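Local coordinates for FixG-related protein (Vibrio parahaemolyticus, PDB 2R39) that is of unknown function, its immunoglobulin-like domain forming the C-terminal part of a membrane protein that probably binds 4Fe-4S clusters and takes part in electron transport, at residues A[15-20]-A[110-115]. Residues are numbered along the deposited sequence; the frame is centred on the assembly and turned at random.
Sequences VIRDRN and VESRFI
Arg-17 reaches from strand 15-17 across to the end of strand 110-115, where its guanidinium lies against Ile-115. CD1 of Ile-115 sits over the centre of one guanidinium face, 3.8 Å above the plane, and the Arg-17 side chain lies roughly perpendicular to that of Ile-115. NH2 of Arg-17 also comes within 3.6 Å of CB of Ile-115. The extended course of the Arg-17 chain, with CG anti to the backbone N (chi1 177°), brings its CD to 3.4 Å from the carbonyl O of Arg-113. Asn-33 OD1 accepts hydrogen bonds from both Arg-17 NH2 and the backbone N of Ile-115, so one amide oxygen of strand 31-41 bridges the guanidinium and the backbone of strand 110-115. Strands 15-17 and 110-115 run nearly parallel, their axes 17° apart and 7.9 Å at closest approach. They belong to outermost strands of the two antiparallel sheets of an immunoglobulin-like beta sandwich, and their side chains meet along one side of it. Farther back along the strands, the side chains of Val-15 and Val-110 pass alongside one another, heading opposite ways, CG2 of Val-15 resting 3.8 Å from CG1 of Val-110. Between this apolar pair and the arginine, Ser-112 places its OG 3.9 Å from CB of Arg-17. Phe-97 touches both Val-15 and Ser-112, while Tyr-35 packs on Arg-17 and Ser-112 and hydrogen-bonds through OH to the carbonyl O of Arg-113. The far end of the Arg-113 side chain turns away from strand 15-17, and its NH1 forms a 2.8 Å salt bridge with OE2 of Glu-111.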
ATOM      1  N   VAL A  15      -5.389  -1.710   5.465  1.00 46.01           N
ATOM      2  CA  VAL A  15      -5.076  -0.442   4.825  1.00 45.46           C
ATOM      3  C   VAL A  15      -6.093   0.578   5.284  1.00 45.78           C
ATOM      4  O   VAL A  15      -7.285   0.288   5.295  1.00 44.54           O
ATOM      5  CB  VAL A  15      -5.156  -0.557   3.286  1.00 46.30           C
ATOM      6  CG1 VAL A  15      -5.058   0.835   2.617  1.00 46.48           C
ATOM      7  CG2 VAL A  15      -4.054  -1.485   2.767  1.00 43.42           C
ATOM      8  N   ILE A  16      -5.607   1.751   5.678  1.00 46.03           N
ATOM      9  CA  ILE A  16      -6.457   2.925   5.851  1.00 46.80           C
ATOM     10  C   ILE A  16      -6.018   3.990   4.859  1.00 47.04           C
ATOM     11  O   ILE A  16      -4.861   4.443   4.897  1.00 46.73           O
ATOM     12  CB  ILE A  16      -6.366   3.508   7.289  1.00 46.94           C
ATOM     13  CG1 ILE A  16      -6.788   2.457   8.327  1.00 46.33           C
ATOM     14  CG2 ILE A  16      -7.211   4.784   7.400  1.00 47.24           C
ATOM     15  CD1 ILE A  16      -6.634   2.900   9.775  1.00 47.11           C
ATOM     16  N   ARG A  17      -6.923   4.371   3.959  1.00 46.97           N
ATOM     17  CA  ARG A  17      -6.721   5.552   3.147  1.00 48.00           C
ATOM     18  C   ARG A  17      -7.279   6.712   3.958  1.00 49.15           C
ATOM     19  O   ARG A  17      -8.399   6.640   4.433  1.00 48.31           O
ATOM     20  CB  ARG A  17      -7.431   5.440   1.798  1.00 48.16           C
ATOM     21  CG  ARG A  17      -7.296   6.689   0.928  1.00 47.59           C
ATOM     22  CD  ARG A  17      -8.103   6.566  -0.371  1.00 48.88           C
ATOM     23  NE  ARG A  17      -7.920   7.768  -1.178  1.00 49.35           N
ATOM     24  CZ  ARG A  17      -8.616   8.889  -0.998  1.00 50.71           C
ATOM     25  NH1 ARG A  17      -9.555   8.938  -0.058  1.00 50.51           N
ATOM     26  NH2 ARG A  17      -8.393   9.952  -1.763  1.00 48.59           N
ATOM     27  N   ASP A  18      -6.490   7.766   4.128  1.00 51.16           N
ATOM     28  CA  ASP A  18      -6.884   8.889   4.985  1.00 53.89           C
ATOM     29  C   ASP A  18      -8.105   9.634   4.470  1.00 55.19           C
ATOM     30  O   ASP A  18      -8.224   9.903   3.278  1.00 55.08           O
ATOM     31  CB  ASP A  18      -5.709   9.841   5.152  1.00 54.13           C
ATOM     32  CG  ASP A  18      -4.520   9.161   5.765  1.00 54.71           C
ATOM     33  OD1 ASP A  18      -4.658   8.657   6.895  1.00 58.14           O
ATOM     34  OD2 ASP A  18      -3.461   9.107   5.124  1.00 55.43           O
ATOM     35  N   ARG A  19      -9.019   9.958   5.378  1.00 57.73           N
ATOM     36  CA  ARG A  19     -10.195  10.741   5.007  1.00 59.61           C
ATOM     37  C   ARG A  19      -9.798  12.150   4.556  1.00 60.96           C
ATOM     38  O   ARG A  19     -10.268  12.624   3.521  1.00 61.74           O
ATOM     39  CB  ARG A  19     -11.206  10.797   6.148  1.00 59.61           C
ATOM     40  CG  ARG A  19     -12.549  11.373   5.731  1.00 59.64           C
ATOM     41  CD  ARG A  19     -13.400  11.692   6.928  1.00 59.76           C
ATOM     42  NE  ARG A  19     -14.711  12.177   6.516  1.00 60.01           N
ATOM     43  CZ  ARG A  19     -15.771  12.241   7.312  1.00 59.33           C
ATOM     44  NH1 ARG A  19     -16.925  12.691   6.838  1.00 58.65           N
ATOM     45  NH2 ARG A  19     -15.679  11.848   8.577  1.00 59.26           N
ATOM     46  N   ASN A  20      -8.926  12.805   5.318  1.00 62.31           N
ATOM     47  CA  ASN A  20      -8.474  14.147   4.960  1.00 63.72           C
ATOM     48  C   ASN A  20      -7.304  14.078   3.980  1.00 64.51           C
ATOM     49  O   ASN A  20      -6.148  13.898   4.382  1.00 64.84           O
ATOM     50  CB  ASN A  20      -8.108  14.959   6.215  1.00 63.72           C
ATOM     51  N   VAL A 110      -5.362  -6.094  -0.534  1.00 46.12           N
ATOM     52  CA  VAL A 110      -6.370  -5.243   0.098  1.00 45.20           C
ATOM     53  C   VAL A 110      -6.748  -4.159  -0.903  1.00 44.56           C
ATOM     54  O   VAL A 110      -5.886  -3.399  -1.375  1.00 44.36           O
ATOM     55  CB  VAL A 110      -5.846  -4.612   1.428  1.00 45.14           C
ATOM     56  CG1 VAL A 110      -6.954  -3.812   2.119  1.00 46.36           C
ATOM     57  CG2 VAL A 110      -5.334  -5.705   2.381  1.00 46.06           C
ATOM     58  N   GLU A 111      -8.029  -4.079  -1.224  1.00 43.86           N
ATOM     59  CA  GLU A 111      -8.476  -3.117  -2.193  1.00 44.02           C
ATOM     60  C   GLU A 111      -8.572  -1.743  -1.563  1.00 43.93           C
ATOM     61  O   GLU A 111      -8.964  -1.627  -0.417  1.00 43.43           O
ATOM     62  CB  GLU A 111      -9.831  -3.530  -2.737  1.00 44.62           C
ATOM     63  CG  GLU A 111     -10.247  -2.687  -3.896  1.00 44.25           C
ATOM     64  CD  GLU A 111     -11.528  -3.158  -4.516  1.00 45.75           C
ATOM     65  OE1 GLU A 111     -11.553  -4.280  -5.084  1.00 44.22           O
ATOM     66  OE2 GLU A 111     -12.503  -2.400  -4.456  1.00 42.75           O
ATOM     67  N   SER A 112      -8.243  -0.698  -2.328  1.00 43.62           N
ATOM     68  CA  SER A 112      -8.382   0.670  -1.841  1.00 43.59           C
ATOM     69  C   SER A 112      -8.698   1.570  -3.038  1.00 43.59           C
ATOM     70  O   SER A 112      -9.132   1.088  -4.079  1.00 43.70           O
ATOM     71  CB  SER A 112      -7.080   1.094  -1.133  1.00 43.73           C
ATOM     72  OG  SER A 112      -7.187   2.396  -0.580  1.00 43.69           O
ATOM     73  N   ARG A 113      -8.453   2.868  -2.912  1.00 43.21           N
ATOM     74  CA  ARG A 113      -8.822   3.792  -3.988  1.00 43.86           C
ATOM     75  C   ARG A 113      -7.720   4.802  -4.218  1.00 43.26           C
ATOM     76  O   ARG A 113      -7.046   5.160  -3.274  1.00 42.98           O
ATOM     77  CB  ARG A 113     -10.093   4.552  -3.609  1.00 43.33           C
ATOM     78  CG  ARG A 113     -11.366   3.685  -3.427  1.00 43.82           C
ATOM     79  CD  ARG A 113     -11.902   3.138  -4.751  1.00 42.82           C
ATOM     80  NE  ARG A 113     -13.135   2.369  -4.546  1.00 42.70           N
ATOM     81  CZ  ARG A 113     -13.186   1.060  -4.376  1.00 43.56           C
ATOM     82  NH1 ARG A 113     -12.060   0.348  -4.359  1.00 42.83           N
ATOM     83  NH2 ARG A 113     -14.360   0.480  -4.162  1.00 43.45           N
ATOM     84  N   PHE A 114      -7.533   5.242  -5.468  1.00 42.68           N
ATOM     85  CA  PHE A 114      -6.732   6.440  -5.731  1.00 43.44           C
ATOM     86  C   PHE A 114      -7.686   7.453  -6.334  1.00 43.08           C
ATOM     87  O   PHE A 114      -8.347   7.167  -7.341  1.00 43.28           O
ATOM     88  CB  PHE A 114      -5.542   6.209  -6.686  1.00 41.99           C
ATOM     89  CG  PHE A 114      -4.636   7.434  -6.803  1.00 44.60           C
ATOM     90  CD1 PHE A 114      -3.557   7.603  -5.940  1.00 42.53           C
ATOM     91  CD2 PHE A 114      -4.921   8.456  -7.718  1.00 43.28           C
ATOM     92  CE1 PHE A 114      -2.748   8.752  -6.020  1.00 42.23           C
ATOM     93  CE2 PHE A 114      -4.116   9.596  -7.797  1.00 43.84           C
ATOM     94  CZ  PHE A 114      -3.048   9.745  -6.947  1.00 40.92           C
ATOM     95  N   ILE A 115      -7.753   8.627  -5.718  1.00 43.69           N
ATOM     96  CA  ILE A 115      -8.759   9.625  -6.070  1.00 43.87           C
ATOM     97  C   ILE A 115      -8.099  10.982  -6.307  1.00 45.48           C
ATOM     98  O   ILE A 115      -7.306  11.457  -5.481  1.00 45.31           O
ATOM     99  CB  ILE A 115      -9.890   9.693  -4.998  1.00 43.92           C
ATOM    100  CG1 ILE A 115     -10.447   8.283  -4.724  1.00 41.40           C
ATOM    101  CG2 ILE A 115     -11.045  10.647  -5.428  1.00 41.85           C
ATOM    102  CD1 ILE A 115     -11.457   8.218  -3.573  1.00 43.93           C
TER